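Local coordinates for Alr4995 protein (PDB 6LRF) that is a bifunctional cyanobacterial enzyme that converts arginine to ornithine as an arginine dihydrolase and then probably ornithine to proline as an ornithine cyclodeaminase, at residues Lys622-Ala627 / Gly643-Ala648; Val595-Ile600 / Ile614-Glu619; Val493-Val498 / Glu506-Leu511. All coordinates share one frame; numbering follows the deposited sequence.

Interaction 1: residues Lys622-Ala627 / Gly643-Ala648; sequences KHLEGA and GNMTPA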
loop_
_atom_site.group_PDB
_atom_site.type_symbol
_atom_site.label_atom_id
_atom_site.label_comp_id
_atom_site.label_asym_id
_atom_site.label_seq_id
_atom_site.Cartn_x
_atom_site.Cartn_y
_atom_site.Cartn_z
ATOM N N LYS B 622 -14.747 28.891 -14.038
ATOM C CA LYS B 622 -15.950 29.250 -14.773
ATOM C C LYS B 622 -16.885 28.053 -14.948
ATOM O O LYS B 622 -18.089 28.143 -14.695
ATOM C CB LYS B 622 -15.592 29.839 -16.137
ATOM C CG LYS B 622 -16.812 30.324 -16.913
ATOM C CD LYS B 622 -16.406 30.935 -18.254
ATOM C CE LYS B 622 -15.854 29.894 -19.222
ATOM N NZ LYS B 622 -16.915 28.939 -19.695
ATOM N N HIS B 623 -16.342 26.917 -15.364
ATOM C CA HIS B 623 -17.199 25.754 -15.567
ATOM C C HIS B 623 -17.669 25.154 -14.250
ATOM O O HIS B 623 -18.660 24.431 -14.217
ATOM C CB HIS B 623 -16.478 24.710 -16.408
ATOM C CG HIS B 623 -16.306 25.130 -17.826
ATOM N ND1 HIS B 623 -17.373 25.295 -18.680
ATOM C CD2 HIS B 623 -15.199 25.463 -18.530
ATOM C CE1 HIS B 623 -16.929 25.693 -19.858
ATOM N NE2 HIS B 623 -15.613 25.799 -19.795
ATOM N N LEU B 624 -16.974 25.461 -13.159
ATOM C CA LEU B 624 -17.404 24.970 -11.860
ATOM C C LEU B 624 -18.624 25.736 -11.316
ATOM O O LEU B 624 -19.338 25.231 -10.459
ATOM C CB LEU B 624 -16.247 25.040 -10.866
ATOM C CG LEU B 624 -15.178 23.952 -11.035
ATOM C CD1 LEU B 624 -14.078 24.122 -10.002
ATOM C CD2 LEU B 624 -15.806 22.583 -10.907
ATOM N N GLU B 625 -18.869 26.944 -11.820
ATOM C CA GLU B 625 -20.002 27.755 -11.354
ATOM C C GLU B 625 -21.322 27.009 -11.539
ATOM O O GLU B 625 -21.585 26.478 -12.618
ATOM C CB GLU B 625 -20.052 29.088 -12.105
ATOM C CG GLU B 625 -18.900 30.028 -11.761
ATOM C CD GLU B 625 -18.911 31.331 -12.562
ATOM O OE1 GLU B 625 -19.813 31.523 -13.414
ATOM O OE2 GLU B 625 -18.007 32.166 -12.329
ATOM N N GLY B 626 -22.130 26.946 -10.483
ATOM C CA GLY B 626 -23.413 26.259 -10.534
ATOM C C GLY B 626 -23.389 24.751 -10.333
ATOM O O GLY B 626 -24.439 24.107 -10.326
ATOM N N ALA B 627 -22.200 24.174 -10.179
ATOM C CA ALA B 627 -22.076 22.721 -9.995
ATOM C C ALA B 627 -22.780 22.226 -8.728
ATOM O O ALA B 627 -22.616 22.813 -7.665
ATOM C CB ALA B 627 -20.589 22.315 -9.958
ATOM N N GLY B 643 -11.040 21.029 -6.039
ATOM C CA GLY B 643 -11.456 21.095 -4.653
ATOM C C GLY B 643 -11.234 22.476 -4.060
ATOM O O GLY B 643 -12.153 23.038 -3.448
ATOM N N ASN B 644 -10.023 23.022 -4.242
ATOM C CA ASN B 644 -9.694 24.375 -3.763
ATOM C C ASN B 644 -10.690 25.389 -4.287
ATOM O O ASN B 644 -11.033 26.346 -3.608
ATOM C CB ASN B 644 -8.295 24.843 -4.207
ATOM C CG ASN B 644 -7.181 23.914 -3.778
ATOM O OD1 ASN B 644 -7.290 23.197 -2.781
ATOM N ND2 ASN B 644 -6.093 23.910 -4.556
HETATM N N MSE B 645 -11.138 25.187 -5.516
HETATM C CA MSE B 645 -11.990 26.178 -6.153
HETATM C C MSE B 645 -13.458 26.057 -5.793
HETATM O O MSE B 645 -14.241 26.916 -6.183
HETATM C CB MSE B 645 -11.864 26.099 -7.671
HETATM C CG MSE B 645 -10.513 26.487 -8.216
HETATM SE SE MSE B 645 -10.549 26.185 -10.136
HETATM C CE MSE B 645 -8.670 25.749 -10.434
ATOM N N THR B 646 -13.836 24.999 -5.077
ATOM C CA THR B 646 -15.255 24.667 -4.909
ATOM C C THR B 646 -15.827 24.987 -3.523
ATOM O O THR B 646 -15.298 24.523 -2.518
ATOM C CB THR B 646 -15.487 23.167 -5.170
ATOM O OG1 THR B 646 -15.064 22.839 -6.505
ATOM C CG2 THR B 646 -16.966 22.818 -4.985
ATOM N N PRO B 647 -16.941 25.746 -3.466
ATOM C CA PRO B 647 -17.564 26.081 -2.180
ATOM C C PRO B 647 -18.263 24.896 -1.532
ATOM O O PRO B 647 -18.414 23.859 -2.174
ATOM C CB PRO B 647 -18.592 27.147 -2.560
ATOM C CG PRO B 647 -18.971 26.807 -3.940
ATOM C CD PRO B 647 -17.679 26.341 -4.595
ATOM N N ALA B 648 -18.706 25.058 -0.287
ATOM C CA ALA B 648 -19.542 24.056 0.364
ATOM C C ALA B 648 -20.904 23.955 -0.338
ATOM O O ALA B 648 -21.277 24.819 -1.130
ATOM C CB ALA B 648 -19.727 24.385 1.862
#
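No flat group takes part where Leu-624 meets Met-645 and Thr-646; the imidazole of His-623 lies outside the contact on the same helix as the leucine, with the ammonium NZ of its neighbour Lys-622 above one face, 3.1 Å from the plane and displaced toward the rim. The contact itself belongs to a single methyl, CD1 of Leu-624. It comes within 3.8 Å of CB of Met-645, a selenomethionine, and CD1 also lies 4.1 Å from the selenium of that residue. Leu-624 crosses the Met-645 side chain at about a right angle; the methionine chain is bent at chi3 (-149°), and its end leads away from the leucine. The same CD1 stands 3.9 Å from OG1 of Thr-646, a hydroxyl already engaged with the carbonyl O of Val-642 and so suited to a mostly apolar setting. Leu-624 and Thr-646 also share Ile-630 of strand 629-633 as a neighbour. Beyond the leucine the chain folds into a type II turn from Leu-624 to Ala-627, in which Gly-626 accepts a positive phi (83°) that favours glycine. NZ of Lys-490 donates hydrogen bonds to the carbonyl O atoms of His-623 and Glu-625. With a leucine methyl, a methylene, selenium and a committed hydroxyl as its only parts, the contact relies on dispersion and shape, and brings helices 613-624 and 637-645 together without a directional polar bond between the two segments.

Interaction 2: residues Val595-Ile600 / Ile614-Glu619; sequences VLAGSI and IKAQEE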
loop_
_atom_site.group_PDB
_atom_site.type_symbol
_atom_site.label_atom_id
_atom_site.label_comp_id
_atom_site.label_asym_id
_atom_site.label_seq_id
_atom_site.Cartn_x
_atom_site.Cartn_y
_atom_site.Cartn_z
ATOM N N VAL B 595 -12.128 21.296 -20.507
ATOM C CA VAL B 595 -10.904 22.072 -20.376
ATOM C C VAL B 595 -9.771 21.111 -20.069
ATOM O O VAL B 595 -9.862 20.286 -19.140
ATOM C CB VAL B 595 -10.995 23.146 -19.265
ATOM C CG1 VAL B 595 -9.678 23.927 -19.155
ATOM C CG2 VAL B 595 -12.169 24.091 -19.514
ATOM N N LEU B 596 -8.715 21.192 -20.866
ATOM C CA LEU B 596 -7.509 20.428 -20.590
ATOM C C LEU B 596 -6.435 21.372 -20.046
ATOM O O LEU B 596 -5.912 22.207 -20.773
ATOM C CB LEU B 596 -7.022 19.714 -21.852
ATOM C CG LEU B 596 -8.086 18.867 -22.570
ATOM C CD1 LEU B 596 -7.529 18.263 -23.840
ATOM C CD2 LEU B 596 -8.626 17.770 -21.670
ATOM N N ALA B 597 -6.138 21.260 -18.757
ATOM C CA ALA B 597 -5.089 22.086 -18.149
ATOM C C ALA B 597 -3.754 21.436 -18.375
ATOM O O ALA B 597 -3.602 20.239 -18.118
ATOM C CB ALA B 597 -5.324 22.270 -16.674
ATOM N N GLY B 598 -2.782 22.210 -18.839
ATOM C CA GLY B 598 -1.462 21.666 -19.097
ATOM C C GLY B 598 -0.735 21.264 -17.825
ATOM O O GLY B 598 -1.176 21.582 -16.721
ATOM N N SER B 599 0.388 20.573 -17.989
ATOM C CA SER B 599 1.276 20.246 -16.880
ATOM C C SER B 599 2.717 20.204 -17.391
ATOM O O SER B 599 2.952 20.175 -18.606
ATOM C CB SER B 599 0.885 18.919 -16.233
ATOM O OG SER B 599 1.447 17.826 -16.929
ATOM N N ILE B 600 3.674 20.211 -16.463
ATOM C CA ILE B 600 5.099 20.196 -16.815
ATOM C C ILE B 600 5.511 18.892 -17.555
ATOM O O ILE B 600 6.521 18.854 -18.262
ATOM C CB ILE B 600 5.964 20.404 -15.530
ATOM C CG1 ILE B 600 7.431 20.716 -15.869
ATOM C CG2 ILE B 600 5.818 19.225 -14.579
ATOM C CD1 ILE B 600 7.615 22.026 -16.586
ATOM N N ILE B 614 -2.741 30.382 -15.611
ATOM C CA ILE B 614 -3.645 31.398 -15.061
ATOM C C ILE B 614 -4.994 31.305 -15.799
ATOM O O ILE B 614 -6.076 31.314 -15.188
ATOM C CB ILE B 614 -3.061 32.824 -15.191
ATOM C CG1 ILE B 614 -1.743 32.956 -14.393
ATOM C CG2 ILE B 614 -4.116 33.869 -14.785
ATOM C CD1 ILE B 614 -1.855 32.705 -12.901
ATOM N N LYS B 615 -4.934 31.191 -17.120
ATOM C CA LYS B 615 -6.160 31.028 -17.893
ATOM C C LYS B 615 -6.824 29.692 -17.610
ATOM O O LYS B 615 -8.062 29.599 -17.579
ATOM C CB LYS B 615 -5.870 31.161 -19.379
ATOM C CG LYS B 615 -5.476 32.564 -19.770
ATOM C CD LYS B 615 -5.107 32.616 -21.237
ATOM C CE LYS B 615 -4.692 34.010 -21.651
ATOM N NZ LYS B 615 -4.332 34.001 -23.090
ATOM N N ALA B 616 -6.021 28.652 -17.390
ATOM C CA ALA B 616 -6.605 27.348 -17.080
ATOM C C ALA B 616 -7.386 27.396 -15.776
ATOM O O ALA B 616 -8.472 26.831 -15.680
ATOM C CB ALA B 616 -5.521 26.245 -17.013
ATOM N N GLN B 617 -6.847 28.063 -14.765
ATOM C CA GLN B 617 -7.553 28.125 -13.487
ATOM C C GLN B 617 -8.847 28.919 -13.636
ATOM O O GLN B 617 -9.871 28.594 -13.035
ATOM C CB GLN B 617 -6.665 28.738 -12.399
ATOM C CG GLN B 617 -5.648 27.754 -11.839
ATOM C CD GLN B 617 -4.760 28.361 -10.749
ATOM O OE1 GLN B 617 -4.744 29.581 -10.542
ATOM N NE2 GLN B 617 -4.024 27.504 -10.043
ATOM N N GLU B 618 -8.795 29.957 -14.452
ATOM C CA GLU B 618 -9.977 30.760 -14.728
ATOM C C GLU B 618 -11.049 29.960 -15.467
ATOM O O GLU B 618 -12.241 30.071 -15.171
ATOM C CB GLU B 618 -9.588 31.992 -15.546
ATOM C CG GLU B 618 -10.781 32.759 -16.086
ATOM C CD GLU B 618 -10.407 33.742 -17.190
ATOM O OE1 GLU B 618 -9.553 33.401 -18.049
ATOM O OE2 GLU B 618 -10.982 34.858 -17.198
ATOM N N GLU B 619 -10.625 29.158 -16.442
ATOM C CA GLU B 619 -11.559 28.336 -17.208
ATOM C C GLU B 619 -12.178 27.239 -16.341
ATOM O O GLU B 619 -13.376 26.946 -16.473
ATOM C CB GLU B 619 -10.855 27.725 -18.431
ATOM C CG GLU B 619 -10.429 28.768 -19.473
ATOM C CD GLU B 619 -9.428 28.217 -20.494
ATOM O OE1 GLU B 619 -9.319 26.979 -20.614
ATOM O OE2 GLU B 619 -8.752 29.014 -21.185
#
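Val-595 and Glu-619 cross obliquely, the valine presenting both of its methyls to the glutamate stem: CG1 and CG2 of Val-595 each lie 4.0 Å from CB of Glu-619, so that the fork straddles this carbon. Because CG1 stands anti to the backbone N (chi1 179°), it also reaches the carboxylate, coming within 3.4 Å of OE1 of Glu-619. The extended glutamate chain thus sets its CB against the valine methyls while carrying its charge past them; the other oxygen, OE2, accepts a hydrogen bond from NE2 of Gln-610, which gives the acid a polar partner. One helical turn earlier the two backbones draw closer. CB of Ala-597 faces CB of Ala-616 at 4.0 Å, and with nothing bulkier between them their CA atoms are only 5.6 Å apart, against 7.1 Å for the CA atoms of Val-595 and Glu-619. Alanine suits both positions because its short side chain permits this approach. Strand 594-597 is the outermost strand of the parallel sheet within this chain, with backbone bonds to strand 519-523 on one flank and to Gln-610 as well. Helix 613-624 packs on it, Tyr-620 touching both Val-595 and Ala-597, while Gln-617 of the same helix bonds Arg-425, Ile-600 and Asp-602 of a second subunit.

Interaction 3: residues Val493-Val498 / Glu506-Leu511; sequences VTAGPV and EHLSRL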
loop_
_atom_site.group_PDB
_atom_site.type_symbol
_atom_site.label_atom_id
_atom_site.label_comp_id
_atom_site.label_asym_id
_atom_site.label_seq_id
_atom_site.Cartn_x
_atom_site.Cartn_y
_atom_site.Cartn_z
ATOM N N VAL B 493 -17.293 16.552 -14.129
ATOM C CA VAL B 493 -16.404 15.417 -13.965
ATOM C C VAL B 493 -14.963 15.856 -14.170
ATOM O O VAL B 493 -14.659 16.620 -15.089
ATOM C CB VAL B 493 -16.775 14.282 -14.951
ATOM C CG1 VAL B 493 -15.752 13.186 -14.909
ATOM C CG2 VAL B 493 -18.154 13.719 -14.602
ATOM N N THR B 494 -14.079 15.405 -13.287
ATOM C CA THR B 494 -12.643 15.503 -13.518
ATOM C C THR B 494 -12.159 14.084 -13.778
ATOM O O THR B 494 -12.667 13.138 -13.184
ATOM C CB THR B 494 -11.885 16.124 -12.321
ATOM O OG1 THR B 494 -11.876 15.194 -11.231
ATOM C CG2 THR B 494 -12.576 17.385 -11.859
ATOM N N ALA B 495 -11.207 13.900 -14.676
ATOM C CA ALA B 495 -10.823 12.532 -14.998
ATOM C C ALA B 495 -9.363 12.444 -15.406
ATOM O O ALA B 495 -8.875 13.325 -16.093
ATOM C CB ALA B 495 -11.724 11.985 -16.107
ATOM N N GLY B 496 -8.682 11.382 -14.989
ATOM C CA GLY B 496 -7.307 11.148 -15.391
ATOM C C GLY B 496 -7.180 9.875 -16.209
ATOM O O GLY B 496 -8.139 9.101 -16.301
ATOM N N PRO B 497 -5.994 9.639 -16.794
ATOM C CA PRO B 497 -5.745 8.523 -17.734
ATOM C C PRO B 497 -6.103 7.148 -17.175
ATOM O O PRO B 497 -6.505 6.278 -17.938
ATOM C CB PRO B 497 -4.236 8.606 -17.995
ATOM C CG PRO B 497 -3.877 9.991 -17.702
ATOM C CD PRO B 497 -4.785 10.450 -16.587
ATOM N N VAL B 498 -5.992 6.963 -15.865
ATOM C CA VAL B 498 -6.332 5.678 -15.259
ATOM C C VAL B 498 -7.788 5.289 -15.544
ATOM O O VAL B 498 -8.144 4.106 -15.524
ATOM C CB VAL B 498 -6.033 5.710 -13.746
ATOM C CG1 VAL B 498 -6.626 4.517 -13.044
ATOM C CG2 VAL B 498 -4.531 5.733 -13.545
ATOM N N GLU B 506 -15.367 3.503 -21.818
ATOM C CA GLU B 506 -16.687 3.233 -22.395
ATOM C C GLU B 506 -17.796 3.691 -21.458
ATOM O O GLU B 506 -18.827 4.174 -21.912
ATOM C CB GLU B 506 -16.860 1.737 -22.712
ATOM C CG GLU B 506 -16.504 0.820 -21.543
ATOM C CD GLU B 506 -16.954 -0.631 -21.738
ATOM O OE1 GLU B 506 -17.812 -0.888 -22.616
ATOM O OE2 GLU B 506 -16.439 -1.511 -21.006
ATOM N N HIS B 507 -17.595 3.545 -20.152
ATOM C CA HIS B 507 -18.663 3.898 -19.211
ATOM C C HIS B 507 -18.770 5.400 -19.009
ATOM O O HIS B 507 -19.873 5.944 -18.954
ATOM C CB HIS B 507 -18.453 3.200 -17.872
ATOM C CG HIS B 507 -18.485 1.706 -17.971
ATOM N ND1 HIS B 507 -19.617 1.011 -18.335
ATOM C CD2 HIS B 507 -17.519 0.778 -17.771
ATOM C CE1 HIS B 507 -19.350 -0.281 -18.349
ATOM N NE2 HIS B 507 -18.085 -0.451 -18.009
ATOM N N LEU B 508 -17.628 6.073 -18.904
ATOM C CA LEU B 508 -17.633 7.530 -18.860
ATOM C C LEU B 508 -18.262 8.088 -20.137
ATOM O O LEU B 508 -19.057 9.010 -20.073
ATOM C CB LEU B 508 -16.210 8.085 -18.662
ATOM C CG LEU B 508 -16.084 9.613 -18.691
ATOM C CD1 LEU B 508 -17.142 10.261 -17.797
ATOM C CD2 LEU B 508 -14.700 10.046 -18.254
ATOM N N SER B 509 -17.907 7.518 -21.288
ATOM C CA SER B 509 -18.507 7.887 -22.577
ATOM C C SER B 509 -20.012 7.811 -22.527
ATOM O O SER B 509 -20.723 8.683 -23.032
ATOM C CB SER B 509 -18.029 6.948 -23.698
ATOM O OG SER B 509 -16.708 7.228 -24.094
ATOM N N ARG B 510 -20.495 6.721 -21.946
ATOM C CA ARG B 510 -21.926 6.493 -21.859
ATOM C C ARG B 510 -22.593 7.551 -20.972
ATOM O O ARG B 510 -23.612 8.135 -21.353
ATOM C CB ARG B 510 -22.201 5.087 -21.335
ATOM C CG ARG B 510 -23.657 4.848 -21.056
ATOM C CD ARG B 510 -24.128 3.500 -21.541
ATOM N NE ARG B 510 -25.556 3.383 -21.278
ATOM C CZ ARG B 510 -26.078 2.697 -20.269
ATOM N NH1 ARG B 510 -25.286 2.031 -19.439
ATOM N NH2 ARG B 510 -27.395 2.667 -20.103
ATOM N N LEU B 511 -22.010 7.807 -19.802
ATOM C CA LEU B 511 -22.490 8.883 -18.928
ATOM C C LEU B 511 -22.659 10.224 -19.653
ATOM O O LEU B 511 -23.666 10.910 -19.470
ATOM C CB LEU B 511 -21.543 9.060 -17.741
ATOM C CG LEU B 511 -21.604 7.965 -16.683
ATOM C CD1 LEU B 511 -20.569 8.230 -15.619
ATOM C CD2 LEU B 511 -22.997 7.899 -16.074
#
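Leu-508 extends from its helix with chi1 at 176°, which carries CG away from the backbone N; chi2 at 48° then spreads its two methyls toward the strand, one for each of two residues facing the same side of it. CD2 of Leu-508 lies 4.2 Å from CB of Ala-495, and CD1 of Leu-508 is 4.3 Å from CG1 of Val-493, whose own chi1 of 172° sets that methyl anti to the valine N. These are ordinary van der Waals distances between buried carbons. A branched leucine suits the helix because one side chain can bridge two strand positions, while valine and alanine present a beta-branched and a small surface to it; the CA atoms of Ala-495 and Leu-508 remain 9.3 Å apart, a gap that the leucine spans. On another side, His-507 and Leu-511 pack against helix 680-694, and Arg-510 forms salt bridges with Glu-514 and Asp-692. Strand 491-495, helix 505-513 and the adjacent parallel strand 519-523 make a beta-alpha-beta crossover. Strand 491-495 is central and first in a sheet of order 3-2-1-4-5-6, the hallmark of the Rossmann fold, in whose relatives the loop after this strand commonly approaches a dinucleotide.

In the fold
All three contacts belong to the Rossmann-fold region and hold helices to the parallel sheet or to one another. Interactions 2 and 3 are buried strand-to-helix contacts reaching that sheet, interaction 3 at its centre and interaction 2 at an outermost strand; interaction 1 is partly buried and joins helices 613-624 and 637-645. Interactions 1 and 2 share helix 613-624 and touch directly, CD2 of His-623 lying 3.5 Å from CG2 of Val-595, and both border the second subunit. Interaction 3 stands apart, its centre about 19 Å from each of the others. Chemistry follows place: wholly aliphatic in the middle, joined by a hydroxyl in interaction 1 and a carboxylate in interaction 2.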